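Local coordinates for ionotropic glutamate receptor bacterial homologue (PDB 2PYY), which binds L-glutamate in a cleft between two lobes, as the ligand-binding core of a cyanobacterial ionotropic glutamate receptor homologue, probably to drive channel gating, at residues L6-V11 / I45-V50; I66-I71 / E184-I189; L83-S88 / Q202-L207. All coordinates share one frame; numbering follows the deposited sequence.

In the fold
Contact 2 lies deepest, its centre about 6 Å from the centre of the chain, and nearly all its touching residues are buried; contact 1 is only partly buried, and contact 3 is buried between a strand entrance and a helix close to a second subunit. Contacts 1 and 2 adjoin through strand 64-66 and both reach the bound glutamate: contact 1 near its side-chain carboxylate, contact 2 at its amino group and main-chain carboxylate. Contacts 2 and 3 meet where strands 175-190 and 86-94 pair. The chemistry follows place: parallel-strand backbone bonds in contact 1, with an arginine reaching the ligand, ligand-directed polar groups with isoleucines behind in contact 2, and aliphatic packing alone across contact 3.

Contact 1: L6-V11 / I45-V50. With GLU (glutamic acid), chain E.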
ATOM      1  N   LEU B   6      14.595  13.930  15.377  1.00 17.18           N
ATOM      2  CA  LEU B   6      14.049  14.668  14.253  1.00 16.09           C
ATOM      3  C   LEU B   6      12.881  13.844  13.738  1.00 13.50           C
ATOM      4  O   LEU B   6      13.056  12.708  13.298  1.00 13.95           O
ATOM      5  CB  LEU B   6      15.121  14.844  13.172  1.00 17.33           C
ATOM      6  CG  LEU B   6      15.979  16.117  13.313  1.00 19.57           C
ATOM      7  CD1 LEU B   6      16.357  16.354  14.755  1.00 22.88           C
ATOM      8  CD2 LEU B   6      17.216  15.999  12.429  1.00 19.77           C
ATOM      9  N   VAL B   7      11.680  14.404  13.819  1.00 13.96           N
ATOM     10  CA  VAL B   7      10.495  13.686  13.371  1.00 13.05           C
ATOM     11  C   VAL B   7       9.853  14.373  12.160  1.00 12.64           C
ATOM     12  O   VAL B   7       9.486  15.540  12.232  1.00 12.36           O
ATOM     13  CB  VAL B   7       9.475  13.576  14.525  1.00 12.91           C
ATOM     14  CG1 VAL B   7       8.230  12.835  14.058  1.00 11.18           C
ATOM     15  CG2 VAL B   7      10.116  12.845  15.707  1.00 12.87           C
ATOM     16  N   ALA B   8       9.755  13.653  11.044  1.00 12.69           N
ATOM     17  CA  ALA B   8       9.153  14.207   9.842  1.00 12.20           C
ATOM     18  C   ALA B   8       7.641  14.185   9.988  1.00 11.92           C
ATOM     19  O   ALA B   8       7.076  13.215  10.497  1.00 10.69           O
ATOM     20  CB  ALA B   8       9.561  13.398   8.623  1.00 13.23           C
ATOM     21  N   THR B   9       6.991  15.263   9.562  1.00 12.51           N
ATOM     22  CA  THR B   9       5.542  15.323   9.602  1.00 13.30           C
ATOM     23  C   THR B   9       5.074  15.853   8.253  1.00 13.48           C
ATOM     24  O   THR B   9       5.855  16.427   7.501  1.00 13.42           O
ATOM     25  CB  THR B   9       5.010  16.246  10.733  1.00 15.13           C
ATOM     26  OG1 THR B   9       5.265  17.626  10.426  1.00 18.74           O
ATOM     27  CG2 THR B   9       5.665  15.884  12.056  1.00 17.62           C
ATOM     28  N   ARG B  10       3.802  15.642   7.954  1.00 13.19           N
ATOM     29  CA  ARG B  10       3.207  16.098   6.716  1.00 13.40           C
ATOM     30  C   ARG B  10       1.820  16.590   7.125  1.00 14.15           C
ATOM     31  O   ARG B  10       1.095  15.920   7.868  1.00 13.91           O
ATOM     32  CB  ARG B  10       3.137  14.930   5.724  1.00 13.27           C
ATOM     33  CG  ARG B  10       2.531  15.256   4.375  1.00 16.46           C
ATOM     34  CD  ARG B  10       1.090  14.794   4.331  1.00 19.57           C
ATOM     35  NE  ARG B  10       0.380  15.271   3.152  1.00 19.80           N
ATOM     36  CZ  ARG B  10       0.715  14.989   1.897  1.00 22.09           C
ATOM     37  NH1 ARG B  10       1.763  14.215   1.640  1.00 25.38           N
ATOM     38  NH2 ARG B  10       0.013  15.496   0.891  1.00 16.21           N
ATOM     39  N   VAL B  11       1.487  17.793   6.673  1.00 14.30           N
ATOM     40  CA  VAL B  11       0.210  18.426   6.973  1.00 15.19           C
ATOM     41  C   VAL B  11      -0.932  17.743   6.231  1.00 16.57           C
ATOM     42  O   VAL B  11      -0.947  17.688   5.007  1.00 16.23           O
ATOM     43  CB  VAL B  11       0.258  19.922   6.603  1.00 16.59           C
ATOM     44  CG1 VAL B  11      -1.077  20.596   6.943  1.00 16.14           C
ATOM     45  CG2 VAL B  11       1.398  20.597   7.370  1.00 17.64           C
ATOM     46  N   ILE B  45       9.772  18.206  11.750  1.00 17.84           N
ATOM     47  CA  ILE B  45      10.183  18.783  10.478  1.00 17.29           C
ATOM     48  C   ILE B  45       9.113  18.523   9.416  1.00 14.56           C
ATOM     49  O   ILE B  45       8.794  17.369   9.116  1.00 12.69           O
ATOM     50  CB  ILE B  45      11.503  18.166  10.004  1.00 19.64           C
ATOM     51  CG1 ILE B  45      12.552  18.290  11.116  1.00 22.49           C
ATOM     52  CG2 ILE B  45      11.984  18.880   8.734  1.00 22.29           C
ATOM     53  CD1 ILE B  45      13.867  17.591  10.781  1.00 27.27           C
ATOM     54  N   GLU B  46       8.563  19.597   8.855  1.00 11.79           N
ATOM     55  CA  GLU B  46       7.503  19.513   7.839  1.00 14.05           C
ATOM     56  C   GLU B  46       8.001  19.150   6.447  1.00 12.68           C
ATOM     57  O   GLU B  46       9.022  19.669   6.002  1.00 10.60           O
ATOM     58  CB  GLU B  46       6.746  20.857   7.779  1.00 11.63           C
ATOM     59  CG  GLU B  46       5.612  20.957   6.745  1.00 13.97           C
ATOM     60  CD  GLU B  46       4.822  22.264   6.881  1.00 17.73           C
ATOM     61  OE1 GLU B  46       3.899  22.531   6.079  1.00 17.47           O
ATOM     62  OE2 GLU B  46       5.114  23.040   7.810  1.00 17.38           O
ATOM     63  N   TYR B  47       7.286  18.242   5.787  1.00 11.31           N
ATOM     64  CA  TYR B  47       7.603  17.851   4.413  1.00 11.73           C
ATOM     65  C   TYR B  47       6.330  18.028   3.592  1.00 12.12           C
ATOM     66  O   TYR B  47       5.218  17.947   4.121  1.00 13.79           O
ATOM     67  CB  TYR B  47       8.157  16.430   4.361  1.00 11.36           C
ATOM     68  CG  TYR B  47       9.569  16.390   4.912  1.00 15.37           C
ATOM     69  CD1 TYR B  47      10.653  16.840   4.138  1.00 16.95           C
ATOM     70  CD2 TYR B  47       9.822  15.971   6.229  1.00 13.71           C
ATOM     71  CE1 TYR B  47      11.946  16.875   4.650  1.00 15.97           C
ATOM     72  CE2 TYR B  47      11.119  16.004   6.755  1.00 13.54           C
ATOM     73  CZ  TYR B  47      12.170  16.456   5.959  1.00 15.67           C
ATOM     74  OH  TYR B  47      13.448  16.468   6.461  1.00 15.05           O
ATOM     75  N   SER B  48       6.500  18.267   2.302  1.00 11.61           N
ATOM     76  CA  SER B  48       5.383  18.565   1.422  1.00 13.10           C
ATOM     77  C   SER B  48       4.583  17.406   0.829  1.00 12.82           C
ATOM     78  O   SER B  48       3.496  17.619   0.284  1.00  9.93           O
ATOM     79  CB  SER B  48       5.896  19.447   0.284  1.00 14.13           C
ATOM     80  OG  SER B  48       4.825  19.992  -0.467  1.00 15.19           O
ATOM     81  N   SER B  49       5.105  16.194   0.928  1.00  9.35           N
ATOM     82  CA  SER B  49       4.421  15.051   0.361  1.00 11.17           C
ATOM     83  C   SER B  49       4.941  13.800   1.038  1.00 11.68           C
ATOM     84  O   SER B  49       5.972  13.826   1.709  1.00 13.16           O
ATOM     85  CB  SER B  49       4.688  14.951  -1.152  1.00  9.56           C
ATOM     86  OG  SER B  49       6.061  14.612  -1.404  1.00 12.61           O
ATOM     87  N   VAL B  50       4.233  12.698   0.845  1.00 13.65           N
ATOM     88  CA  VAL B  50       4.642  11.440   1.430  1.00 14.71           C
ATOM     89  C   VAL B  50       5.998  10.993   0.879  1.00 14.78           C
ATOM     90  O   VAL B  50       6.880  10.632   1.648  1.00 14.96           O
ATOM     91  CB  VAL B  50       3.577  10.377   1.177  1.00 16.36           C
ATOM     92  CG1 VAL B  50       4.067   9.016   1.661  1.00 17.18           C
ATOM     93  CG2 VAL B  50       2.304  10.766   1.937  1.00 16.78           C
TER
HETATM   94  N   GLU E2620      -2.297   7.793   3.385  1.00 16.95           N
HETATM   95  CA  GLU E2620      -1.697   8.371   2.147  1.00 17.76           C
HETATM   96  C   GLU E2620      -0.352   7.709   1.866  1.00 17.99           C
HETATM   97  O   GLU E2620       0.272   7.226   2.835  1.00 17.78           O
HETATM   98  CB  GLU E2620      -1.492   9.878   2.314  1.00 18.83           C
HETATM   99  CG  GLU E2620      -0.996  10.581   1.055  1.00 17.19           C
HETATM  100  CD  GLU E2620      -0.654  12.047   1.290  1.00 17.15           C
HETATM  101  OE1 GLU E2620      -0.444  12.775   0.298  1.00 14.43           O
HETATM  102  OE2 GLU E2620      -0.589  12.465   2.466  1.00 15.35           O
HETATM  103  OXT GLU E2620       0.067   7.683   0.691  1.00 18.44           O
HETATM  104  O   HOH W   1       2.531  18.545   4.155  1.00 15.83           O
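Val-7 O receives the N-H of Ile-45 at 2.7 Å in a nearly straight bond (170° at the hydrogen), the first rung of a parallel pairing. Ile-45 O then accepts from Thr-9 N at 2.8 Å, and Thr-9 O from Tyr-47 N. Small Ala-8 suits its place because the Tyr-47 ring lies close by, CD2 only 3.5 Å from Ala-8 CB. At the outer end Leu-6 CG meets Ile-45 CD1 at 3.6 Å, two branched chains crossing at a slant. Thr-9 OG1 is buried without a polar partner, while the Thr-9 side chain packs on Leu-44. Next along, a water joins Val-11 N to Tyr-47 O. Arg-10 leaves the backbone with CG opposite its N (chi1 180°) and bends at chi2, which carries the guanidinium to the glutamate pocket. The ligand's side-chain carboxylate lies over one guanidinium face and Ser-48 O over the other, although the approach at CZ is too short to be trusted. Val-50 CG2 touches the ligand CD at 3.3 Å. Strand 5-10 is the central member of the three-stranded sheet, between 42-47 and 64-66; Ala-8 and Tyr-47 pack on helix 50-58, whose start Ser-49 caps through its hydroxyl.

Contact 2: I66-I71 / E184-I189; sequences IAAISI and ESYGII. With GLU (glutamic acid), chain E.
The Tyr-186 ring lies flat beneath Ala-68 and turns its edge to Ser-70. Ala-68 CA sits over the middle of the ring, and its methyl makes a CH-pi contact, 4.2 Å from CB to the ring centroid; a small residue suits this tight layer. Ser-70 OG lies near the ring plane, 3.7 Å from Tyr-186 CE1, and donates to Glu-184 OE1 at 2.8 Å, reaching it from above the carboxylate plane (57° out). Ser-70 OG also accepts from the ligand amino group, so the hydroxyl bridges that group and Glu-184. It stands beside its own backbone N (chi1 -62°), which lets both face the ligand, Ser-70 N holding the main-chain carboxylate. The ligand N also donates to Ala-68 O at 2.7 Å. Glu-184 is itself steadied by Thr-122 and a salt bridge to Arg-182. The Tyr-186 hydroxyl bonds Asp-158 and Ser-88. With an alanine here the ring and hydroxyl go, which would probably open a gap under Ala-68 and leave Asp-158 without this mate.

Behind the pocket the backbones bridge: Ile-71 N to Ser-185 O at 2.9 Å and Gly-187 N to Ile-69 O. A side chain on Gly-187 would strike Ile-71 CD1, which lies 3.8 Å from Gly-187 CA. The Ile-69 and Ile-189 side chains cross at about a right angle, CD1 meeting CG2, and Ile-66 packs on Ile-188. Loop 66-71 against strand 175-190 thus forms part of the cleft wall that meets the ligand's amino group and main-chain carboxylate in a two-lobed periplasmic-binding-protein fold.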
ATOM      1  N   ILE B  66       5.666  10.664  10.944  1.00 11.14           N
ATOM      2  CA  ILE B  66       4.295  10.324  11.283  1.00 10.99           C
ATOM      3  C   ILE B  66       3.376  11.375  10.676  1.00 11.51           C
ATOM      4  O   ILE B  66       3.728  12.556  10.586  1.00 13.55           O
ATOM      5  CB  ILE B  66       4.087  10.285  12.821  1.00 10.00           C
ATOM      6  CG1 ILE B  66       2.645   9.897  13.137  1.00  7.52           C
ATOM      7  CG2 ILE B  66       4.382  11.662  13.418  1.00 10.16           C
ATOM      8  CD1 ILE B  66       2.349   9.722  14.632  1.00  6.51           C
ATOM      9  N   ALA B  67       2.202  10.934  10.255  1.00 12.22           N
ATOM     10  CA  ALA B  67       1.186  11.802   9.660  1.00 13.00           C
ATOM     11  C   ALA B  67      -0.001  10.886   9.391  1.00 15.41           C
ATOM     12  O   ALA B  67      -0.614  10.354  10.321  1.00 15.09           O
ATOM     13  CB  ALA B  67       1.705  12.410   8.360  1.00 11.30           C
ATOM     14  N   ALA B  68      -0.304  10.704   8.114  1.00 15.32           N
ATOM     15  CA  ALA B  68      -1.374   9.834   7.678  1.00 16.41           C
ATOM     16  C   ALA B  68      -0.662   8.928   6.668  1.00 15.93           C
ATOM     17  O   ALA B  68      -1.014   8.885   5.491  1.00 16.20           O
ATOM     18  CB  ALA B  68      -2.465  10.654   6.988  1.00 17.18           C
ATOM     19  N   ILE B  69       0.354   8.224   7.156  1.00 15.17           N
ATOM     20  CA  ILE B  69       1.190   7.349   6.350  1.00 14.55           C
ATOM     21  C   ILE B  69       0.738   5.892   6.208  1.00 13.41           C
ATOM     22  O   ILE B  69       0.900   5.089   7.124  1.00 12.46           O
ATOM     23  CB  ILE B  69       2.648   7.353   6.903  1.00 15.83           C
ATOM     24  CG1 ILE B  69       3.101   8.796   7.151  1.00 16.16           C
ATOM     25  CG2 ILE B  69       3.595   6.661   5.900  1.00 12.81           C
ATOM     26  CD1 ILE B  69       4.523   8.943   7.675  1.00 17.05           C
ATOM     27  N   SER B  70       0.181   5.547   5.054  1.00 12.79           N
ATOM     28  CA  SER B  70      -0.285   4.189   4.811  1.00 13.15           C
ATOM     29  C   SER B  70       0.856   3.183   4.805  1.00 14.10           C
ATOM     30  O   SER B  70       1.912   3.421   4.223  1.00 14.12           O
ATOM     31  CB  SER B  70      -1.006   4.128   3.469  1.00 14.14           C
ATOM     32  OG  SER B  70      -2.138   4.967   3.485  1.00 14.58           O
ATOM     33  N   ILE B  71       0.624   2.056   5.463  1.00 12.24           N
ATOM     34  CA  ILE B  71       1.583   0.969   5.513  1.00 13.89           C
ATOM     35  C   ILE B  71       1.298   0.121   4.265  1.00 16.29           C
ATOM     36  O   ILE B  71       0.168  -0.341   4.053  1.00 13.31           O
ATOM     37  CB  ILE B  71       1.358   0.111   6.780  1.00 16.79           C
ATOM     38  CG1 ILE B  71       1.564   0.990   8.027  1.00 15.23           C
ATOM     39  CG2 ILE B  71       2.315  -1.100   6.796  1.00 16.23           C
ATOM     40  CD1 ILE B  71       1.327   0.276   9.326  1.00 16.45           C
ATOM     41  N   GLU B 184      -6.529   0.525   4.373  1.00 23.76           N
ATOM     42  CA  GLU B 184      -5.117   0.731   4.672  1.00 22.14           C
ATOM     43  C   GLU B 184      -5.014   1.194   6.114  1.00 20.51           C
ATOM     44  O   GLU B 184      -5.916   1.846   6.630  1.00 20.44           O
ATOM     45  CB  GLU B 184      -4.517   1.817   3.768  1.00 21.94           C
ATOM     46  CG  GLU B 184      -4.833   1.687   2.280  1.00 23.10           C
ATOM     47  CD  GLU B 184      -4.032   2.650   1.407  1.00 24.43           C
ATOM     48  OE1 GLU B 184      -4.000   3.878   1.706  1.00 20.50           O
ATOM     49  OE2 GLU B 184      -3.448   2.172   0.404  1.00 26.55           O
ATOM     50  N   SER B 185      -3.924   0.849   6.773  1.00 20.19           N
ATOM     51  CA  SER B 185      -3.753   1.298   8.135  1.00 21.43           C
ATOM     52  C   SER B 185      -2.573   2.262   8.104  1.00 19.63           C
ATOM     53  O   SER B 185      -1.720   2.193   7.205  1.00 20.12           O
ATOM     54  CB  SER B 185      -3.487   0.114   9.073  1.00 23.01           C
ATOM     55  OG  SER B 185      -2.132  -0.283   9.035  1.00 29.99           O
ATOM     56  N   TYR B 186      -2.554   3.195   9.050  1.00 17.38           N
ATOM     57  CA  TYR B 186      -1.462   4.161   9.139  1.00 14.22           C
ATOM     58  C   TYR B 186      -0.522   3.713  10.228  1.00 12.17           C
ATOM     59  O   TYR B 186      -0.954   3.122  11.219  1.00 10.90           O
ATOM     60  CB  TYR B 186      -1.949   5.553   9.528  1.00 13.41           C
ATOM     61  CG  TYR B 186      -2.946   6.168   8.596  1.00 13.84           C
ATOM     62  CD1 TYR B 186      -2.940   5.881   7.227  1.00 13.46           C
ATOM     63  CD2 TYR B 186      -3.881   7.079   9.079  1.00 12.14           C
ATOM     64  CE1 TYR B 186      -3.849   6.495   6.365  1.00 13.63           C
ATOM     65  CE2 TYR B 186      -4.787   7.696   8.231  1.00 15.91           C
ATOM     66  CZ  TYR B 186      -4.765   7.400   6.879  1.00 14.28           C
ATOM     67  OH  TYR B 186      -5.673   8.027   6.061  1.00 17.51           O
ATOM     68  N   GLY B 187       0.755   4.042  10.065  1.00 11.46           N
ATOM     69  CA  GLY B 187       1.744   3.678  11.056  1.00 11.22           C
ATOM     70  C   GLY B 187       2.822   4.741  11.081  1.00 13.73           C
ATOM     71  O   GLY B 187       2.784   5.689  10.282  1.00 12.38           O
ATOM     72  N   ILE B 188       3.750   4.614  12.022  1.00 12.39           N
ATOM     73  CA  ILE B 188       4.874   5.540  12.131  1.00 11.44           C
ATOM     74  C   ILE B 188       5.922   4.855  11.253  1.00 12.35           C
ATOM     75  O   ILE B 188       6.151   3.643  11.386  1.00 11.76           O
ATOM     76  CB  ILE B 188       5.344   5.666  13.618  1.00 12.64           C
ATOM     77  CG1 ILE B 188       4.283   6.449  14.411  1.00 12.18           C
ATOM     78  CG2 ILE B 188       6.698   6.388  13.709  1.00 12.97           C
ATOM     79  CD1 ILE B 188       4.445   6.406  15.956  1.00 13.98           C
ATOM     80  N   ILE B 189       6.507   5.593  10.313  1.00 12.11           N
ATOM     81  CA  ILE B 189       7.504   4.995   9.429  1.00 12.30           C
ATOM     82  C   ILE B 189       8.876   5.242  10.042  1.00 13.08           C
ATOM     83  O   ILE B 189       9.157   6.341  10.526  1.00 13.28           O
ATOM     84  CB  ILE B 189       7.393   5.586   7.979  1.00 12.58           C
ATOM     85  CG1 ILE B 189       8.200   4.741   6.988  1.00 12.18           C
ATOM     86  CG2 ILE B 189       7.835   7.051   7.972  1.00  8.39           C
ATOM     87  CD1 ILE B 189       7.810   4.965   5.531  1.00 12.47           C
TER
HETATM   88  N   GLU E2620      -2.297   7.793   3.385  1.00 16.95           N
HETATM   89  CA  GLU E2620      -1.697   8.371   2.147  1.00 17.76           C
HETATM   90  C   GLU E2620      -0.352   7.709   1.866  1.00 17.99           C
HETATM   91  O   GLU E2620       0.272   7.226   2.835  1.00 17.78           O
HETATM   92  CB  GLU E2620      -1.492   9.878   2.314  1.00 18.83           C
HETATM   93  CG  GLU E2620      -0.996  10.581   1.055  1.00 17.19           C
HETATM   94  CD  GLU E2620      -0.654  12.047   1.290  1.00 17.15           C
HETATM   95  OE1 GLU E2620      -0.444  12.775   0.298  1.00 14.43           O
HETATM   96  OE2 GLU E2620      -0.589  12.465   2.466  1.00 15.35           O
HETATM   97  OXT GLU E2620       0.067   7.683   0.691  1.00 18.44           O
HETATM   98  O   HOH W   2       1.301   8.122   9.976  1.00 18.30           O
HETATM   99  O   HOH W   3      -2.211  -1.301   5.581  1.00 24.23           O

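Contact 3: L83-S88 / Q202-L207; sequences LPIFAS and QALLNL
Leu-204 and Leu-205 of helix 197-209 press on the run from Leu-83 to Ile-85. From Leu-204, CB points at the opposing segment, and CG, set opposite the backbone N (chi1 -176°), carries the chain straight outward from the helix. At the tip CD2 makes every close approach from this side chain. It lies 3.5 Å from Pro-84 O, with Leu-83 O and Leu-83 CB a little farther off. On the Ile-85 side CD2 of Leu-204 meets Ile-85 CG2 at 4.0 Å. One methyl thus sits among two carbonyl oxygens and two aliphatic groups, a place suited to a branched residue without polar needs of its own.

Leu-205, next on the helix, meets Leu-83 instead. The two side chains cross at about a right angle, and Leu-83 CD1 rests against the whole fork of Leu-205, its closest approach being 3.8 Å to CD2. Pro-84 points its CB away from the helix and presents its carbonyl to Leu-204. The polar backbone nearby finds partners elsewhere: Leu-83 N bonds Asn-201, and Ile-85 O takes the hydroxyl of Tyr-213.

Across this face the second subunit comes close, its Thr-72 packing on Leu-205 and its Pro-84 on Pro-84. Ile-85 and Phe-86 both lie opposite Tyr-186 on the adjacent strand, a classic beta bulge. The contact therefore fastens the bulged entrance of strand 86-94 to helix 197-209, beside a subunit interface probably of the back-to-back kind known for glutamate receptor ligand-binding cores.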
ATOM      1  N   LEU B  83       3.444  -0.546  14.952  1.00 17.42           N
ATOM      2  CA  LEU B  83       2.134  -1.167  14.883  1.00 18.74           C
ATOM      3  C   LEU B  83       1.230  -0.084  14.321  1.00 18.14           C
ATOM      4  O   LEU B  83       1.515   1.094  14.468  1.00 18.79           O
ATOM      5  CB  LEU B  83       1.663  -1.525  16.290  1.00 15.46           C
ATOM      6  CG  LEU B  83       2.409  -2.707  16.890  1.00 18.41           C
ATOM      7  CD1 LEU B  83       2.137  -2.828  18.401  1.00 16.05           C
ATOM      8  CD2 LEU B  83       1.981  -3.952  16.152  1.00 18.14           C
ATOM      9  N   PRO B  84       0.129  -0.463  13.669  1.00 20.24           N
ATOM     10  CA  PRO B  84      -0.788   0.536  13.108  1.00 19.24           C
ATOM     11  C   PRO B  84      -1.286   1.525  14.165  1.00 18.21           C
ATOM     12  O   PRO B  84      -1.542   1.143  15.309  1.00 17.76           O
ATOM     13  CB  PRO B  84      -1.920  -0.317  12.524  1.00 21.32           C
ATOM     14  CG  PRO B  84      -1.836  -1.610  13.301  1.00 22.87           C
ATOM     15  CD  PRO B  84      -0.350  -1.831  13.421  1.00 20.63           C
ATOM     16  N   ILE B  85      -1.408   2.798  13.791  1.00 15.16           N
ATOM     17  CA  ILE B  85      -1.891   3.803  14.742  1.00 13.39           C
ATOM     18  C   ILE B  85      -3.310   4.215  14.407  1.00 12.08           C
ATOM     19  O   ILE B  85      -3.934   4.968  15.157  1.00 11.47           O
ATOM     20  CB  ILE B  85      -1.063   5.104  14.714  1.00 12.36           C
ATOM     21  CG1 ILE B  85      -1.099   5.689  13.293  1.00  9.76           C
ATOM     22  CG2 ILE B  85       0.336   4.836  15.208  1.00 10.15           C
ATOM     23  CD1 ILE B  85      -0.412   7.007  13.138  1.00 13.32           C
ATOM     24  N   PHE B  86      -3.806   3.733  13.273  1.00 10.45           N
ATOM     25  CA  PHE B  86      -5.142   4.096  12.807  1.00 13.20           C
ATOM     26  C   PHE B  86      -5.614   3.180  11.677  1.00 13.37           C
ATOM     27  O   PHE B  86      -4.803   2.676  10.901  1.00 14.38           O
ATOM     28  CB  PHE B  86      -5.108   5.538  12.290  1.00 13.45           C
ATOM     29  CG  PHE B  86      -6.456   6.198  12.221  1.00 13.99           C
ATOM     30  CD1 PHE B  86      -6.941   6.933  13.301  1.00 15.78           C
ATOM     31  CD2 PHE B  86      -7.233   6.104  11.076  1.00 16.01           C
ATOM     32  CE1 PHE B  86      -8.186   7.576  13.234  1.00 16.49           C
ATOM     33  CE2 PHE B  86      -8.478   6.738  10.993  1.00 14.73           C
ATOM     34  CZ  PHE B  86      -8.952   7.477  12.079  1.00 15.42           C
ATOM     35  N   ALA B  87      -6.925   2.976  11.584  1.00 15.01           N
ATOM     36  CA  ALA B  87      -7.522   2.158  10.530  1.00 16.21           C
ATOM     37  C   ALA B  87      -8.173   3.131   9.552  1.00 18.23           C
ATOM     38  O   ALA B  87      -9.070   3.892   9.923  1.00 18.62           O
ATOM     39  CB  ALA B  87      -8.585   1.215  11.123  1.00 20.70           C
ATOM     40  N   SER B  88      -7.724   3.117   8.301  1.00 18.30           N
ATOM     41  CA  SER B  88      -8.253   4.037   7.283  1.00 19.83           C
ATOM     42  C   SER B  88      -8.443   3.341   5.929  1.00 18.63           C
ATOM     43  O   SER B  88      -8.461   2.119   5.858  1.00 20.94           O
ATOM     44  CB  SER B  88      -7.292   5.224   7.128  1.00 18.19           C
ATOM     45  OG  SER B  88      -7.778   6.193   6.217  1.00 20.39           O
ATOM     46  N   GLN B 202       5.614  -0.471  22.284  1.00 18.98           N
ATOM     47  CA  GLN B 202       5.350  -0.656  23.708  1.00 20.31           C
ATOM     48  C   GLN B 202       4.540   0.542  24.229  1.00 20.61           C
ATOM     49  O   GLN B 202       3.541   0.375  24.934  1.00 19.85           O
ATOM     50  CB  GLN B 202       6.689  -0.775  24.446  1.00 24.58           C
ATOM     51  CG  GLN B 202       6.610  -0.907  25.952  1.00 28.08           C
ATOM     52  CD  GLN B 202       6.193  -2.291  26.409  1.00 29.64           C
ATOM     53  OE1 GLN B 202       6.407  -3.284  25.708  1.00 30.54           O
ATOM     54  NE2 GLN B 202       5.611  -2.366  27.599  1.00 30.10           N
ATOM     55  N   ALA B 203       4.974   1.750  23.875  1.00 18.99           N
ATOM     56  CA  ALA B 203       4.277   2.961  24.300  1.00 17.93           C
ATOM     57  C   ALA B 203       2.838   2.995  23.782  1.00 17.18           C
ATOM     58  O   ALA B 203       1.900   3.207  24.547  1.00 16.72           O
ATOM     59  CB  ALA B 203       5.037   4.219  23.820  1.00 17.52           C
ATOM     60  N   LEU B 204       2.672   2.790  22.476  1.00 16.95           N
ATOM     61  CA  LEU B 204       1.345   2.795  21.854  1.00 18.38           C
ATOM     62  C   LEU B 204       0.410   1.779  22.510  1.00 17.88           C
ATOM     63  O   LEU B 204      -0.763   2.067  22.767  1.00 18.34           O
ATOM     64  CB  LEU B 204       1.457   2.470  20.361  1.00 21.05           C
ATOM     65  CG  LEU B 204       0.162   2.527  19.544  1.00 23.36           C
ATOM     66  CD1 LEU B 204      -0.375   3.950  19.545  1.00 25.40           C
ATOM     67  CD2 LEU B 204       0.425   2.074  18.099  1.00 26.54           C
ATOM     68  N   LEU B 205       0.930   0.581  22.753  1.00 17.22           N
ATOM     69  CA  LEU B 205       0.136  -0.470  23.383  1.00 18.68           C
ATOM     70  C   LEU B 205      -0.338  -0.002  24.766  1.00 19.22           C
ATOM     71  O   LEU B 205      -1.506  -0.160  25.100  1.00 21.39           O
ATOM     72  CB  LEU B 205       0.952  -1.777  23.489  1.00 15.10           C
ATOM     73  CG  LEU B 205       1.263  -2.472  22.152  1.00 14.20           C
ATOM     74  CD1 LEU B 205       2.238  -3.613  22.364  1.00 12.92           C
ATOM     75  CD2 LEU B 205      -0.038  -2.965  21.524  1.00 14.68           C
ATOM     76  N   ASN B 206       0.549   0.585  25.567  1.00 20.53           N
ATOM     77  CA  ASN B 206       0.122   1.049  26.884  1.00 22.83           C
ATOM     78  C   ASN B 206      -0.904   2.169  26.762  1.00 22.80           C
ATOM     79  O   ASN B 206      -1.861   2.217  27.532  1.00 22.62           O
ATOM     80  CB  ASN B 206       1.310   1.518  27.720  1.00 24.19           C
ATOM     81  CG  ASN B 206       2.204   0.364  28.150  1.00 27.62           C
ATOM     82  OD1 ASN B 206       1.719  -0.745  28.427  1.00 29.99           O
ATOM     83  ND2 ASN B 206       3.505   0.615  28.222  1.00 25.64           N
ATOM     84  N   LEU B 207      -0.707   3.058  25.789  1.00 22.11           N
ATOM     85  CA  LEU B 207      -1.633   4.160  25.564  1.00 24.32           C
ATOM     86  C   LEU B 207      -3.024   3.623  25.233  1.00 24.16           C
ATOM     87  O   LEU B 207      -4.034   4.214  25.609  1.00 25.70           O
ATOM     88  CB  LEU B 207      -1.136   5.064  24.425  1.00 25.17           C
ATOM     89  CG  LEU B 207       0.062   5.969  24.725  1.00 26.12           C
ATOM     90  CD1 LEU B 207       0.406   6.800  23.491  1.00 24.16           C
ATOM     91  CD2 LEU B 207      -0.278   6.895  25.898  1.00 26.30           C
TER